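Local coordinates for protein aromatic amino acid beta-eliminating lyase/threonine aldolase (Exiguobacterium sibiricum, PDB 3LWS) that belongs to the beta-eliminating lyase family of pyridoxal-phosphate-dependent enzymes with the aminotransferase-like fold, at residues A[114-119]-A[134-139]; A[84-89]-A[169-174]. All coordinates share one frame; numbering follows the deposited sequence.

In the fold
Both contacts reach the large mixed sheet of the pyridoxal-phosphate-binding fold, on the same side of the chain's centre, their own centres about 10 Å apart. In contact 1 the edge strand 114-117 meets the run-in to strand 138-142; in contact 2 the end of helix 71-86 meets the start of strand 171-176, which is the next strand beyond 138-142. They are joined directly: Glu114 N lies 2.8 Å from Arg89 O, and Asn88 ND2 lies 2.9 Å from Asp135 O, both probable hydrogen bonds. Lys206, which carries the pyridoxal phosphate, belongs to neither; the centres of contacts 1 and 2 lie about 22 and 23 Å from the centre of the chain.

Contact 1. Residues A[114-119]-A[134-139]; sequences ETILVG and PDIACL
The beta-alpha-beta crossover from edge strand 114-117 through helix 127-131 to strand 138-142 brings Ile116 against Pro134 and Ile136, in the loop that leads into the second strand. The two strands are not neighbours in the sheet, since strand 90-93 runs between them, and the nearest CA atoms, those of Ile116 and Ile136, are 9.1 Å apart. No hydrogen bond crosses between the segments; the closest approaches all involve one methyl, Ile116 CD1. Ile116 holds CG1 anti to its carbonyl carbon (chi1 -66°) and continues extended, which carries CD1 out toward the loop. There CD1 meets the proline ring along its CG-CD side, 3.9 Å from Pro134 CG and 4.1 Å from Pro134 CD, the two side chains reaching toward each other. The same methyl lies 4.1 Å from Ile136 CG2, so it is shared between the ring and the CG2 branch of Ile136. Ile136 is buried while Pro134 is exposed, and the contact thus runs from the surface into the interior. Strand 90-93 ties the two sides together: Ile116 makes backbone hydrogen bonds with Val91 and Tyr93, and the Ile136 side chain rests on Ala92. Leu133, after helix 127-131, also touches Ile116, and farther along the second segment Cys138 packs on Leu79 and Trp82 of helix 71-86.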
loop_
_atom_site.group_PDB
_atom_site.type_symbol
_atom_site.label_atom_id
_atom_site.label_comp_id
_atom_site.label_asym_id
_atom_site.label_seq_id
_atom_site.Cartn_x
_atom_site.Cartn_y
_atom_site.Cartn_z
ATOM N N GLU A 114 -7.407 22.439 8.355
ATOM C CA GLU A 114 -6.369 23.416 8.711
ATOM C C GLU A 114 -5.723 22.967 10.001
ATOM O O GLU A 114 -6.333 22.266 10.781
ATOM C CB GLU A 114 -6.979 24.819 8.861
ATOM C CG GLU A 114 -7.526 25.325 7.525
ATOM C CD GLU A 114 -8.122 26.741 7.573
ATOM O OE1 GLU A 114 -8.449 27.260 8.678
ATOM O OE2 GLU A 114 -8.248 27.337 6.469
ATOM N N THR A 115 -4.471 23.369 10.194
ATOM C CA THR A 115 -3.699 22.921 11.328
ATOM C C THR A 115 -3.158 24.109 12.136
ATOM O O THR A 115 -2.684 25.085 11.557
ATOM C CB THR A 115 -2.570 21.960 10.849
ATOM O OG1 THR A 115 -1.590 22.681 10.106
ATOM C CG2 THR A 115 -3.123 20.891 9.914
ATOM N N ILE A 116 -3.305 24.048 13.450
ATOM C CA ILE A 116 -2.667 24.991 14.370
ATOM C C ILE A 116 -1.452 24.284 14.897
ATOM O O ILE A 116 -1.584 23.170 15.427
ATOM C CB ILE A 116 -3.562 25.348 15.568
ATOM C CG1 ILE A 116 -4.795 26.135 15.108
ATOM C CG2 ILE A 116 -2.754 26.111 16.664
ATOM C CD1 ILE A 116 -5.863 26.276 16.173
ATOM N N LEU A 117 -0.279 24.901 14.757
ATOM C CA LEU A 117 0.964 24.290 15.217
ATOM C C LEU A 117 1.182 24.734 16.657
ATOM O O LEU A 117 1.176 25.906 16.934
ATOM C CB LEU A 117 2.122 24.653 14.289
ATOM C CG LEU A 117 1.868 24.376 12.787
ATOM C CD1 LEU A 117 3.119 24.778 11.900
ATOM C CD2 LEU A 117 1.469 22.943 12.528
ATOM N N VAL A 118 1.293 23.785 17.583
ATOM C CA VAL A 118 1.215 24.109 19.001
ATOM C C VAL A 118 2.625 24.184 19.573
ATOM O O VAL A 118 3.378 23.235 19.464
ATOM C CB VAL A 118 0.417 23.053 19.806
ATOM C CG1 VAL A 118 0.008 23.630 21.143
ATOM C CG2 VAL A 118 -0.791 22.575 19.046
ATOM N N GLY A 119 2.977 25.313 20.168
ATOM C CA GLY A 119 4.239 25.442 20.918
ATOM C C GLY A 119 5.386 25.949 20.067
ATOM O O GLY A 119 5.196 26.887 19.307
ATOM N N PRO A 134 -8.289 26.962 20.954
ATOM C CA PRO A 134 -9.705 27.178 20.722
ATOM C C PRO A 134 -10.391 25.842 20.392
ATOM O O PRO A 134 -9.753 24.776 20.464
ATOM C CB PRO A 134 -9.706 28.098 19.507
ATOM C CG PRO A 134 -8.568 27.618 18.696
ATOM C CD PRO A 134 -7.508 27.294 19.736
ATOM N N ASP A 135 -11.692 25.914 20.105
ATOM C CA ASP A 135 -12.497 24.747 19.721
ATOM C C ASP A 135 -11.885 24.158 18.448
ATOM O O ASP A 135 -11.825 24.816 17.398
ATOM C CB ASP A 135 -13.980 25.115 19.484
ATOM C CG ASP A 135 -14.816 25.181 20.780
ATOM O OD1 ASP A 135 -14.403 24.649 21.838
ATOM O OD2 ASP A 135 -15.936 25.738 20.728
ATOM N N ILE A 136 -11.374 22.944 18.572
ATOM C CA ILE A 136 -10.805 22.189 17.431
ATOM C C ILE A 136 -11.393 20.780 17.427
ATOM O O ILE A 136 -11.951 20.355 18.422
ATOM C CB ILE A 136 -9.237 22.146 17.503
ATOM C CG1 ILE A 136 -8.763 21.436 18.770
ATOM C CG2 ILE A 136 -8.668 23.549 17.468
ATOM C CD1 ILE A 136 -7.281 21.100 18.806
ATOM N N ALA A 137 -11.272 20.071 16.308
ATOM C CA ALA A 137 -11.695 18.656 16.197
ATOM C C ALA A 137 -10.783 17.691 16.953
ATOM O O ALA A 137 -11.255 16.814 17.682
ATOM C CB ALA A 137 -11.758 18.227 14.724
ATOM N N CYS A 138 -9.467 17.840 16.756
ATOM C CA CYS A 138 -8.508 16.840 17.234
ATOM C C CYS A 138 -7.161 17.427 17.640
ATOM O O CYS A 138 -6.639 18.264 16.909
ATOM C CB CYS A 138 -8.256 15.843 16.138
ATOM S SG CYS A 138 -7.282 14.429 16.687
ATOM N N LEU A 139 -6.654 17.037 18.815
ATOM C CA LEU A 139 -5.243 17.241 19.185
ATOM C C LEU A 139 -4.523 15.897 18.913
ATOM O O LEU A 139 -5.006 14.844 19.345
ATOM C CB LEU A 139 -5.100 17.624 20.640
ATOM C CG LEU A 139 -3.705 17.716 21.279
ATOM C CD1 LEU A 139 -2.847 18.767 20.582
ATOM C CD2 LEU A 139 -3.828 18.021 22.738
#

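Contact 2. Residues A[84-89]-A[169-174]; sequences DETDNR and GIRLHL
The Arg171 guanidinium has Thr86 CG2 over one face, 4.3 Å above the plane and over its centre, and Glu85 OE2 at its edge, in plane. This side-on salt bridge links the C-terminal end of helix 71-86 to the first residue of strand 171-176 in the large sheet of the fold. The carboxylate is turned 57° from the guanidinium plane, and the two side chains cross at about a right angle. Glu85 reaches out with CG anti to the backbone N, whereas the arginine chain folds at chi2 (-71°) to present its NE edge. Thr86 offers only its methyl to the guanidinium: its OG1 is hydrogen-bonded back into the helix, to Trp82 O and Ser83 O. Trp82 also touches the Arg171 side chain. Beyond Thr86 the chain leaves the helix at Asp87 in a Schellman motif, and Gly169, with positive phi, ends the helix ahead of strand 171-176 in the same way. Both arginine bonds converge on one carboxylate oxygen: Arg171 NE, 2.9 Å from Glu85 OE2, approaches that oxygen on its anti side but 30° out of the carboxylate plane, while Arg171 NH2 is 2.7 Å from Glu85 OE2, on the anti lone pair.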
loop_
_atom_site.group_PDB
_atom_site.type_symbol
_atom_site.label_atom_id
_atom_site.label_comp_id
_atom_site.label_asym_id
_atom_site.label_seq_id
_atom_site.Cartn_x
_atom_site.Cartn_y
_atom_site.Cartn_z
ATOM N N ASP A 84 -14.874 15.303 10.769
ATOM C CA ASP A 84 -16.278 15.062 10.355
ATOM C C ASP A 84 -17.214 14.871 11.559
ATOM O O ASP A 84 -18.297 15.410 11.589
ATOM C CB ASP A 84 -16.391 13.837 9.434
ATOM C CG ASP A 84 -15.958 14.101 7.996
ATOM O OD1 ASP A 84 -15.631 15.240 7.584
ATOM O OD2 ASP A 84 -15.948 13.123 7.230
ATOM N N GLU A 85 -16.794 14.101 12.552
ATOM C CA GLU A 85 -17.638 13.858 13.704
ATOM C C GLU A 85 -17.925 15.137 14.509
ATOM O O GLU A 85 -19.002 15.281 15.083
ATOM C CB GLU A 85 -16.996 12.816 14.597
ATOM C CG GLU A 85 -17.740 12.539 15.864
ATOM C CD GLU A 85 -17.286 11.270 16.499
ATOM O OE1 GLU A 85 -17.379 10.217 15.837
ATOM O OE2 GLU A 85 -16.825 11.331 17.642
ATOM N N THR A 86 -16.958 16.052 14.560
ATOM C CA THR A 86 -17.084 17.269 15.372
ATOM C C THR A 86 -17.495 18.500 14.596
ATOM O O THR A 86 -17.542 19.577 15.183
ATOM C CB THR A 86 -15.725 17.646 16.009
ATOM O OG1 THR A 86 -14.763 17.812 14.958
ATOM C CG2 THR A 86 -15.269 16.569 17.018
ATOM N N ASP A 87 -17.709 18.364 13.286
ATOM C CA ASP A 87 -17.996 19.495 12.400
ATOM C C ASP A 87 -16.977 20.632 12.586
ATOM O O ASP A 87 -17.334 21.802 12.580
ATOM C CB ASP A 87 -19.412 20.039 12.627
ATOM C CG ASP A 87 -20.492 18.934 12.666
ATOM O OD1 ASP A 87 -20.634 18.191 11.681
ATOM O OD2 ASP A 87 -21.217 18.854 13.686
ATOM N N ASN A 88 -15.715 20.272 12.793
ATOM C CA ASN A 88 -14.660 21.236 13.002
ATOM C C ASN A 88 -13.506 20.843 12.081
ATOM O O ASN A 88 -12.989 19.718 12.149
ATOM C CB ASN A 88 -14.251 21.271 14.487
ATOM C CG ASN A 88 -13.273 22.399 14.816
ATOM O OD1 ASN A 88 -12.255 22.580 14.152
ATOM N ND2 ASN A 88 -13.564 23.135 15.886
ATOM N N ARG A 89 -13.146 21.765 11.203
ATOM C CA ARG A 89 -12.096 21.531 10.214
ATOM C C ARG A 89 -10.690 21.933 10.664
ATOM O O ARG A 89 -9.816 22.100 9.831
ATOM C CB ARG A 89 -12.448 22.240 8.927
ATOM C CG ARG A 89 -13.705 21.644 8.293
ATOM C CD ARG A 89 -14.041 22.300 7.021
ATOM N NE ARG A 89 -14.928 21.449 6.251
ATOM C CZ ARG A 89 -15.166 21.602 4.962
ATOM N NH1 ARG A 89 -14.614 22.603 4.309
ATOM N NH2 ARG A 89 -15.966 20.764 4.324
ATOM N N GLY A 169 -14.421 18.151 24.735
ATOM C CA GLY A 169 -14.936 17.608 23.473
ATOM C C GLY A 169 -13.960 17.509 22.323
ATOM O O GLY A 169 -14.373 17.311 21.214
ATOM N N ILE A 170 -12.663 17.646 22.605
ATOM C CA ILE A 170 -11.591 17.511 21.620
ATOM C C ILE A 170 -11.153 16.049 21.542
ATOM O O ILE A 170 -10.832 15.459 22.550
ATOM C CB ILE A 170 -10.364 18.388 22.047
ATOM C CG1 ILE A 170 -10.745 19.882 21.974
ATOM C CG2 ILE A 170 -9.145 18.045 21.198
ATOM C CD1 ILE A 170 -10.001 20.753 22.870
ATOM N N ARG A 171 -11.091 15.473 20.353
ATOM C CA ARG A 171 -10.636 14.088 20.206
ATOM C C ARG A 171 -9.121 14.041 20.355
ATOM O O ARG A 171 -8.436 14.947 19.895
ATOM C CB ARG A 171 -11.062 13.513 18.854
ATOM C CG ARG A 171 -12.596 13.431 18.683
ATOM C CD ARG A 171 -13.269 12.353 19.556
ATOM N NE ARG A 171 -14.715 12.393 19.325
ATOM C CZ ARG A 171 -15.572 13.268 19.866
ATOM N NH1 ARG A 171 -15.194 14.194 20.753
ATOM N NH2 ARG A 171 -16.844 13.222 19.500
ATOM N N LEU A 172 -8.599 13.028 21.038
ATOM C CA LEU A 172 -7.158 12.916 21.250
ATOM C C LEU A 172 -6.607 11.733 20.490
ATOM O O LEU A 172 -6.986 10.566 20.721
ATOM C CB LEU A 172 -6.828 12.849 22.729
ATOM C CG LEU A 172 -5.408 13.145 23.147
ATOM C CD1 LEU A 172 -5.001 14.527 22.755
ATOM C CD2 LEU A 172 -5.312 12.941 24.666
ATOM N N HIS A 173 -5.724 12.040 19.545
ATOM C CA HIS A 173 -5.142 11.018 18.697
ATOM C C HIS A 173 -3.674 10.798 19.018
ATOM O O HIS A 173 -2.922 11.760 19.183
ATOM C CB HIS A 173 -5.287 11.368 17.229
ATOM C CG HIS A 173 -4.597 10.388 16.324
ATOM N ND1 HIS A 173 -5.140 9.154 16.022
ATOM C CD2 HIS A 173 -3.364 10.407 15.766
ATOM C CE1 HIS A 173 -4.294 8.492 15.247
ATOM N NE2 HIS A 173 -3.202 9.227 15.085
ATOM N N LEU A 174 -3.260 9.525 19.095
ATOM C CA LEU A 174 -1.843 9.188 19.365
ATOM C C LEU A 174 -1.130 8.737 18.082
ATOM O O LEU A 174 -1.562 7.812 17.389
ATOM C CB LEU A 174 -1.705 8.121 20.462
ATOM C CG LEU A 174 -0.313 7.510 20.709
ATOM C CD1 LEU A 174 0.740 8.568 21.032
ATOM C CD2 LEU A 174 -0.357 6.436 21.840
#